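Local coordinates for protein TodX (Pseudomonas putida, PDB 3BS0) that probably carries toluene and related aromatic hydrocarbons across the outer membrane as a beta-barrel channel of the FadL family, at residues Gly184-Ser189 / Gly320-Ala325; Phe202-Asn207 / Gly250-Ser255; Leu264-Asp269 / Phe315-Gly320. One frame throughout, in Å; residues are numbered along the deposited sequence.

Contact 1 (Gly184-Ser189 / Gly320-Ala325); sequences GGLVPS and GGIDVA
The carbonyl oxygen G321 O is held by two donors from 184-189. L186 N gives it a hydrogen bond of 3.2 Å with an N-H...O angle of 160°. The second hold is a CA-H...O contact from G184 CA to G321 O, also 3.2 Å. G184 suits this place because a beta carbon would run into G321 O and I322. The L186 side chain reaches over the start of 320-325. Its CG lies 3.7 Å from G320 C, and its CD1 lies near G320 O. L186 CB meets the I322 methyl CG2, which stands beside the I322 backbone N and anti to its carbonyl carbon. L186 also touches L254, L266 and F315. Cut back to an alanine, L186 would probably open a gap over G320 and deprive L254, L266 and F315 of an apolar partner. V187 N bonds back to G184 O at 3.0 Å, in the turn that leads into the helix. Short strand 182-183 pairs antiparallel with 320-324 through S183 and D323. The loop and helix start that follow 182-183 thus dock on the same strand, 320-324, consistent with the extracellular extension of a FadL-type barrel.

Contact 2 (Phe202-Asn207 / Gly250-Ser255); sequences FSLSRN and GKATLS. With C8E ((hydroxyethyloxy)tri(ethyloxy)octane), chain D.
An antiparallel strand pair joins F202-L204 to G250-S255, with F202 opposite L254 and S203 opposite T253. S203 and T253 form the hydrogen-bonded pair. T253 N donates to S203 O at 2.9 Å. The return bond, S203 N to T253 O, is 3.1 Å and more bent, with an N-H...O angle of 137°. S203 O also receives a CA-H...O contact from A252 CA. F202 and L254 form the non-hydrogen-bonded pair, with their side chains on the same face. The F202 ring lies between L254 and the ether chain of the detergent C8E. L254 CD1 makes a CH-pi contact over one face, 3.8 Å from the ring centroid. The detergent carbon C14 of C8E lies over the opposite face, 3.6 Å above the ring plane and offset toward the rim. L204 CD1 touches A252 CB at 3.6 Å. The strands belong to the antiparallel strand network of this FadL-family beta-barrel protein, where 199-204 also pairs with 151-169 and 244-257 with 263-272. S203 and T253 point to the other face, which is more polar. S203 OG, anti to its own backbone nitrogen (chi1 172°), is hydrogen-bonded to E165. Past the strand end, R206 bends at chi2 and chi3 and folds back across 250-255. K251 CB sits over one face of the guanidinium, 3.4 Å above its plane. T253 OG1 lies at the guanidinium edge. The bond from R206 NH1 to T253 OG1 is weak, at 3.4 Å. T253 OG1 also hydrogen-bonds D267 OD1, so the hydroxyl stands between a carboxylate and the guanidinium.

Contact 3 (Leu264-Asp269 / Phe315-Gly320); sequences LPLDGD and FISQLG
With CG anti to the backbone N (chi1 167°), F315 swings its ring out beside 264-269, where its edge meets L266. L266 O lies near the ring plane, facing CZ. L266 CG is 3.9 Å from F315 CE2, and the two side chains run at a slant to each other. The modelled position of L266 CD1 is doubtful because it comes too close to its neighbours. D269 CG is anti to the backbone N and beside the carbonyl carbon (chi1 179°). D269 CB meets I316 CG2 at 3.9 Å. D269 and I316 form an antiparallel hydrogen-bonded pair. D269 N bonds I316 O at 2.9 Å, and I316 N bonds D269 O at 2.8 Å. Each oxygen has a further CA-H...O contact, from G268 CA to I316 O and from F315 CA to D269 O. A beta carbon on G268 would strike I316 O and crowd F315 and S317. This is where strand 263-272 meets a beta-hairpin formed by 314-317 and 320-324. The two short strand segments lie at 115°, so the pairing is strongly splayed. The hairpin turns through Q318 and L319, whose backbone angles fit a type I turn. S317 N closes it on G320 O at 2.8 Å. S317 CB also packs against D267 O. The D269 carboxylate has E249 close by and a long, weak ion pair with R271; two like charges so close would probably raise the pKa of one of the two acids.

In the fold
The three contacts lie on the same side of the chain's centre. Contact 2 is the buried one; contacts 1 and 3 are partly buried and farther from that centre. Contacts 2 and 3 sit on neighbouring strands, 244-257 and 263-272, joined by bonds such as L254 N to L266 O. Contacts 1 and 3 share G320 and use the two strands of one hairpin. L186 and I322 of contact 1 pack on L254 of contact 2, so helix start, hairpin and strand 244-257 meet in an apolar cluster. Contacts 1 and 2 both touch bound detergent; contact 2 pairs side chains on both faces of its strand pair. Contacts 1 and 3 rely more on backbone oxygens and closely approached glycines.

Contact 1 (Gly184-Ser189 / Gly320-Ala325)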
# COMPACT_ATOMS: atom_id res chain seq x y z
N GLY A 184 8.61 28.20 9.58
CA GLY A 184 9.56 28.52 8.55
C GLY A 184 9.56 30.00 8.24
O GLY A 184 8.59 30.70 8.52
N GLY A 185 10.67 30.46 7.67
CA GLY A 185 10.79 31.85 7.31
C GLY A 185 9.82 32.25 6.21
O GLY A 185 9.56 33.43 6.00
N LEU A 186 9.26 31.27 5.51
CA LEU A 186 8.32 31.60 4.43
C LEU A 186 6.98 31.99 5.01
O LEU A 186 6.13 32.56 4.32
CB LEU A 186 8.15 30.44 3.45
CG LEU A 186 9.11 30.43 2.26
CD1 LEU A 186 8.77 29.28 1.31
CD2 LEU A 186 9.02 31.78 1.53
N VAL A 187 6.78 31.70 6.29
CA VAL A 187 5.52 32.05 6.92
C VAL A 187 5.36 33.56 6.88
O VAL A 187 4.42 34.05 6.24
CB VAL A 187 5.45 31.57 8.39
CG1 VAL A 187 4.21 32.13 9.07
CG2 VAL A 187 5.45 30.06 8.44
N PRO A 188 6.27 34.33 7.51
CA PRO A 188 6.16 35.78 7.50
C PRO A 188 6.30 36.47 6.16
O PRO A 188 5.95 37.62 6.03
CB PRO A 188 7.25 36.22 8.48
CG PRO A 188 8.26 35.17 8.35
CD PRO A 188 7.44 33.92 8.32
N SER A 189 6.83 35.80 5.15
CA SER A 189 6.93 36.50 3.86
C SER A 189 5.74 36.25 2.94
O SER A 189 5.33 37.14 2.20
CB SER A 189 8.24 36.12 3.16
OG SER A 189 8.52 34.75 3.33
N GLY A 320 13.61 30.75 1.32
CA GLY A 320 13.21 30.31 2.64
C GLY A 320 12.48 28.99 2.52
O GLY A 320 12.38 28.43 1.43
N GLY A 321 11.99 28.49 3.65
CA GLY A 321 11.27 27.23 3.63
C GLY A 321 10.08 27.20 4.57
O GLY A 321 9.87 28.11 5.38
N ILE A 322 9.27 26.16 4.44
CA ILE A 322 8.13 25.98 5.31
C ILE A 322 8.22 24.58 5.84
O ILE A 322 8.58 23.65 5.12
CB ILE A 322 6.80 26.19 4.60
CG1 ILE A 322 6.85 25.52 3.24
CG2 ILE A 322 6.49 27.68 4.52
CD1 ILE A 322 5.66 25.85 2.39
N ASP A 323 7.91 24.44 7.11
CA ASP A 323 8.00 23.16 7.78
C ASP A 323 6.66 22.76 8.41
O ASP A 323 6.05 23.55 9.12
CB ASP A 323 9.09 23.27 8.85
CG ASP A 323 9.14 22.10 9.77
OD1 ASP A 323 8.06 21.64 10.20
OD2 ASP A 323 10.27 21.66 10.07
N VAL A 324 6.20 21.54 8.14
CA VAL A 324 4.94 21.11 8.72
C VAL A 324 5.14 19.93 9.66
O VAL A 324 5.69 18.90 9.28
CB VAL A 324 3.91 20.72 7.63
CG1 VAL A 324 2.54 20.68 8.25
CG2 VAL A 324 3.94 21.73 6.49
N ALA A 325 4.71 20.09 10.91
CA ALA A 325 4.85 19.06 11.92
C ALA A 325 3.49 18.45 12.24
O ALA A 325 2.76 18.96 13.08
CB ALA A 325 5.47 19.65 13.19

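Contact 2 (Phe202-Asn207 / Gly250-Ser255)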
# COMPACT_ATOMS: atom_id res chain seq x y z
N PHE A 202 0.79 22.66 -2.77
CA PHE A 202 1.97 21.85 -2.76
C PHE A 202 1.96 20.93 -3.97
O PHE A 202 0.97 20.28 -4.24
CB PHE A 202 2.04 21.04 -1.48
CG PHE A 202 2.88 21.68 -0.44
CD1 PHE A 202 2.31 22.35 0.63
CD2 PHE A 202 4.25 21.67 -0.57
CE1 PHE A 202 3.09 23.00 1.57
CE2 PHE A 202 5.05 22.31 0.36
CZ PHE A 202 4.46 22.98 1.43
N SER A 203 3.06 20.90 -4.69
CA SER A 203 3.15 20.05 -5.86
C SER A 203 4.42 19.21 -5.90
O SER A 203 5.54 19.71 -5.74
CB SER A 203 3.03 20.90 -7.12
OG SER A 203 3.30 20.12 -8.27
N LEU A 204 4.23 17.91 -6.09
CA LEU A 204 5.32 16.95 -6.20
C LEU A 204 4.96 16.19 -7.46
O LEU A 204 4.35 15.14 -7.42
CB LEU A 204 5.34 16.04 -4.98
CG LEU A 204 5.93 16.67 -3.71
CD1 LEU A 204 5.19 17.93 -3.27
CD2 LEU A 204 5.88 15.62 -2.63
N SER A 205 5.35 16.76 -8.60
CA SER A 205 5.02 16.23 -9.91
C SER A 205 6.12 15.56 -10.71
O SER A 205 5.84 14.98 -11.75
CB SER A 205 4.51 17.36 -10.78
OG SER A 205 5.63 18.11 -11.24
N ARG A 206 7.36 15.65 -10.25
CA ARG A 206 8.46 15.09 -11.03
C ARG A 206 8.62 13.61 -11.10
O ARG A 206 8.36 12.88 -10.14
CB ARG A 206 9.79 15.67 -10.55
CG ARG A 206 10.11 17.02 -11.14
CD ARG A 206 9.13 18.04 -10.63
NE ARG A 206 9.81 19.28 -10.29
CZ ARG A 206 9.30 20.22 -9.49
NH1 ARG A 206 8.10 20.04 -8.96
NH2 ARG A 206 9.99 21.32 -9.23
N ASN A 207 9.04 13.12 -12.26
CA ASN A 207 9.29 11.72 -12.25
C ASN A 207 10.71 11.30 -12.51
O ASN A 207 11.52 11.92 -13.22
CB ASN A 207 8.39 10.89 -13.16
CG ASN A 207 8.37 9.41 -12.73
OD1 ASN A 207 9.38 8.88 -12.26
ND2 ASN A 207 7.23 8.75 -12.87
N GLY A 250 12.88 15.04 -2.86
CA GLY A 250 12.80 15.35 -4.27
C GLY A 250 12.46 16.81 -4.46
O GLY A 250 12.56 17.63 -3.55
N LYS A 251 12.02 17.13 -5.67
CA LYS A 251 11.67 18.49 -6.00
C LYS A 251 10.18 18.71 -5.76
O LYS A 251 9.36 17.81 -5.97
CB LYS A 251 12.04 18.78 -7.46
CG LYS A 251 13.53 18.63 -7.77
CD LYS A 251 14.39 19.25 -6.67
CE LYS A 251 15.70 19.84 -7.21
NZ LYS A 251 16.29 20.84 -6.24
N ALA A 252 9.85 19.92 -5.32
CA ALA A 252 8.48 20.29 -5.04
C ALA A 252 8.31 21.77 -5.30
O ALA A 252 9.24 22.55 -5.16
CB ALA A 252 8.15 19.99 -3.59
N THR A 253 7.11 22.15 -5.71
CA THR A 253 6.82 23.54 -5.97
C THR A 253 5.81 24.04 -4.95
O THR A 253 4.66 23.60 -4.92
CB THR A 253 6.21 23.75 -7.37
OG1 THR A 253 7.13 23.29 -8.37
CG2 THR A 253 5.93 25.23 -7.60
N LEU A 254 6.25 24.94 -4.08
CA LEU A 254 5.35 25.52 -3.10
C LEU A 254 4.80 26.73 -3.82
O LEU A 254 5.56 27.54 -4.33
CB LEU A 254 6.10 25.97 -1.87
CG LEU A 254 5.20 26.88 -1.04
CD1 LEU A 254 4.09 26.05 -0.38
CD2 LEU A 254 6.03 27.61 0.00
N SER A 255 3.49 26.85 -3.86
CA SER A 255 2.89 27.96 -4.55
C SER A 255 1.77 28.61 -3.74
O SER A 255 0.80 27.99 -3.36
CB SER A 255 2.38 27.49 -5.91
OG SER A 255 1.01 27.77 -6.03
C1 C8E D . 3.86 4.95 3.86
C2 C8E D . 3.12 6.09 3.29
C3 C8E D . 3.68 7.42 3.53
C4 C8E D . 3.04 8.25 2.57
C5 C8E D . 3.04 9.61 3.01
C6 C8E D . 2.35 10.40 2.02
C7 C8E D . 1.85 11.42 3.01
C8 C8E D . 2.87 12.33 3.53
O9 C8E D . 2.74 13.73 3.65
C10 C8E D . 2.50 14.41 2.35
C11 C8E D . 2.45 15.92 2.75
O12 C8E D . 3.76 16.69 2.55
C13 C8E D . 3.49 17.80 1.64
C14 C8E D . 2.57 19.00 2.08
O15 C8E D . 2.57 19.76 3.36
C16 C8E D . 1.70 19.07 4.35
C17 C8E D . 0.21 19.47 4.29
O18 C8E D . -0.62 19.92 5.37
C19 C8E D . -1.25 18.79 6.06
C20 C8E D . -2.78 18.46 6.19
O21 C8E D . -3.40 18.76 7.43

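Contact 3 (Leu264-Asp269 / Phe315-Gly320)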
# COMPACT_ATOMS: atom_id res chain seq x y z
N LEU A 264 2.10 32.62 -6.71
CA LEU A 264 3.50 32.93 -6.44
C LEU A 264 4.22 31.63 -6.10
O LEU A 264 4.46 31.33 -4.92
CB LEU A 264 3.59 33.92 -5.27
CG LEU A 264 4.90 34.67 -4.97
CD1 LEU A 264 4.72 35.50 -3.69
CD2 LEU A 264 6.06 33.70 -4.83
N PRO A 265 4.59 30.85 -7.13
CA PRO A 265 5.29 29.56 -7.08
C PRO A 265 6.72 29.66 -6.57
O PRO A 265 7.35 30.70 -6.66
CB PRO A 265 5.27 29.11 -8.53
CG PRO A 265 5.47 30.42 -9.26
CD PRO A 265 4.46 31.31 -8.53
N LEU A 266 7.23 28.56 -6.05
CA LEU A 266 8.59 28.57 -5.57
C LEU A 266 9.14 27.17 -5.42
O LEU A 266 8.69 26.39 -4.57
CB LEU A 266 8.67 29.41 -4.30
CG LEU A 266 8.62 28.97 -2.84
CD1 LEU A 266 9.95 28.37 -2.47
CD2 LEU A 266 8.36 30.19 -1.95
N ASP A 267 10.09 26.85 -6.30
CA ASP A 267 10.76 25.55 -6.36
C ASP A 267 11.80 25.39 -5.28
O ASP A 267 12.46 26.34 -4.89
CB ASP A 267 11.48 25.38 -7.70
CG ASP A 267 10.64 25.81 -8.86
OD1 ASP A 267 9.44 25.43 -8.90
OD2 ASP A 267 11.17 26.51 -9.74
N GLY A 268 11.94 24.15 -4.81
CA GLY A 268 12.90 23.88 -3.78
C GLY A 268 12.94 22.40 -3.49
O GLY A 268 12.45 21.58 -4.28
N ASP A 269 13.53 22.06 -2.36
CA ASP A 269 13.63 20.68 -1.93
C ASP A 269 12.53 20.39 -0.90
O ASP A 269 12.08 21.29 -0.19
CB ASP A 269 15.00 20.45 -1.28
CG ASP A 269 15.18 19.03 -0.79
OD1 ASP A 269 15.40 18.13 -1.64
OD2 ASP A 269 15.08 18.81 0.43
N PHE A 315 10.18 21.75 3.50
CA PHE A 315 10.37 22.30 2.17
C PHE A 315 11.32 23.48 2.31
O PHE A 315 11.17 24.32 3.20
CB PHE A 315 9.05 22.78 1.57
CG PHE A 315 9.23 23.63 0.33
CD1 PHE A 315 9.37 23.04 -0.92
CD2 PHE A 315 9.26 25.01 0.42
CE1 PHE A 315 9.52 23.82 -2.06
CE2 PHE A 315 9.42 25.80 -0.70
CZ PHE A 315 9.55 25.21 -1.95
N ILE A 316 12.30 23.55 1.42
CA ILE A 316 13.27 24.60 1.53
C ILE A 316 13.72 25.14 0.18
O ILE A 316 13.99 24.39 -0.74
CB ILE A 316 14.46 24.09 2.36
CG1 ILE A 316 15.33 25.24 2.83
CG2 ILE A 316 15.25 23.06 1.57
CD1 ILE A 316 16.27 24.79 3.91
N SER A 317 13.76 26.46 0.08
CA SER A 317 14.17 27.14 -1.13
C SER A 317 15.19 28.24 -0.81
O SER A 317 15.56 28.46 0.35
CB SER A 317 12.95 27.76 -1.81
OG SER A 317 12.34 28.72 -0.96
N GLN A 318 15.64 28.92 -1.86
CA GLN A 318 16.61 30.00 -1.74
C GLN A 318 16.00 31.18 -0.99
O GLN A 318 16.70 31.95 -0.33
CB GLN A 318 17.07 30.43 -3.13
CG GLN A 318 18.58 30.68 -3.24
CD GLN A 318 19.41 29.66 -2.48
OE1 GLN A 318 19.70 29.84 -1.29
NE2 GLN A 318 19.78 28.57 -3.15
N LEU A 319 14.68 31.30 -1.09
CA LEU A 319 13.95 32.38 -0.43
C LEU A 319 13.51 32.03 0.97
O LEU A 319 13.06 32.89 1.73
CB LEU A 319 12.72 32.75 -1.25
CG LEU A 319 13.02 33.66 -2.42
CD1 LEU A 319 11.73 33.93 -3.20
CD2 LEU A 319 13.63 34.96 -1.89
N GLY A 320 13.61 30.75 1.32
CA GLY A 320 13.21 30.31 2.64
C GLY A 320 12.48 28.99 2.52
O GLY A 320 12.38 28.43 1.43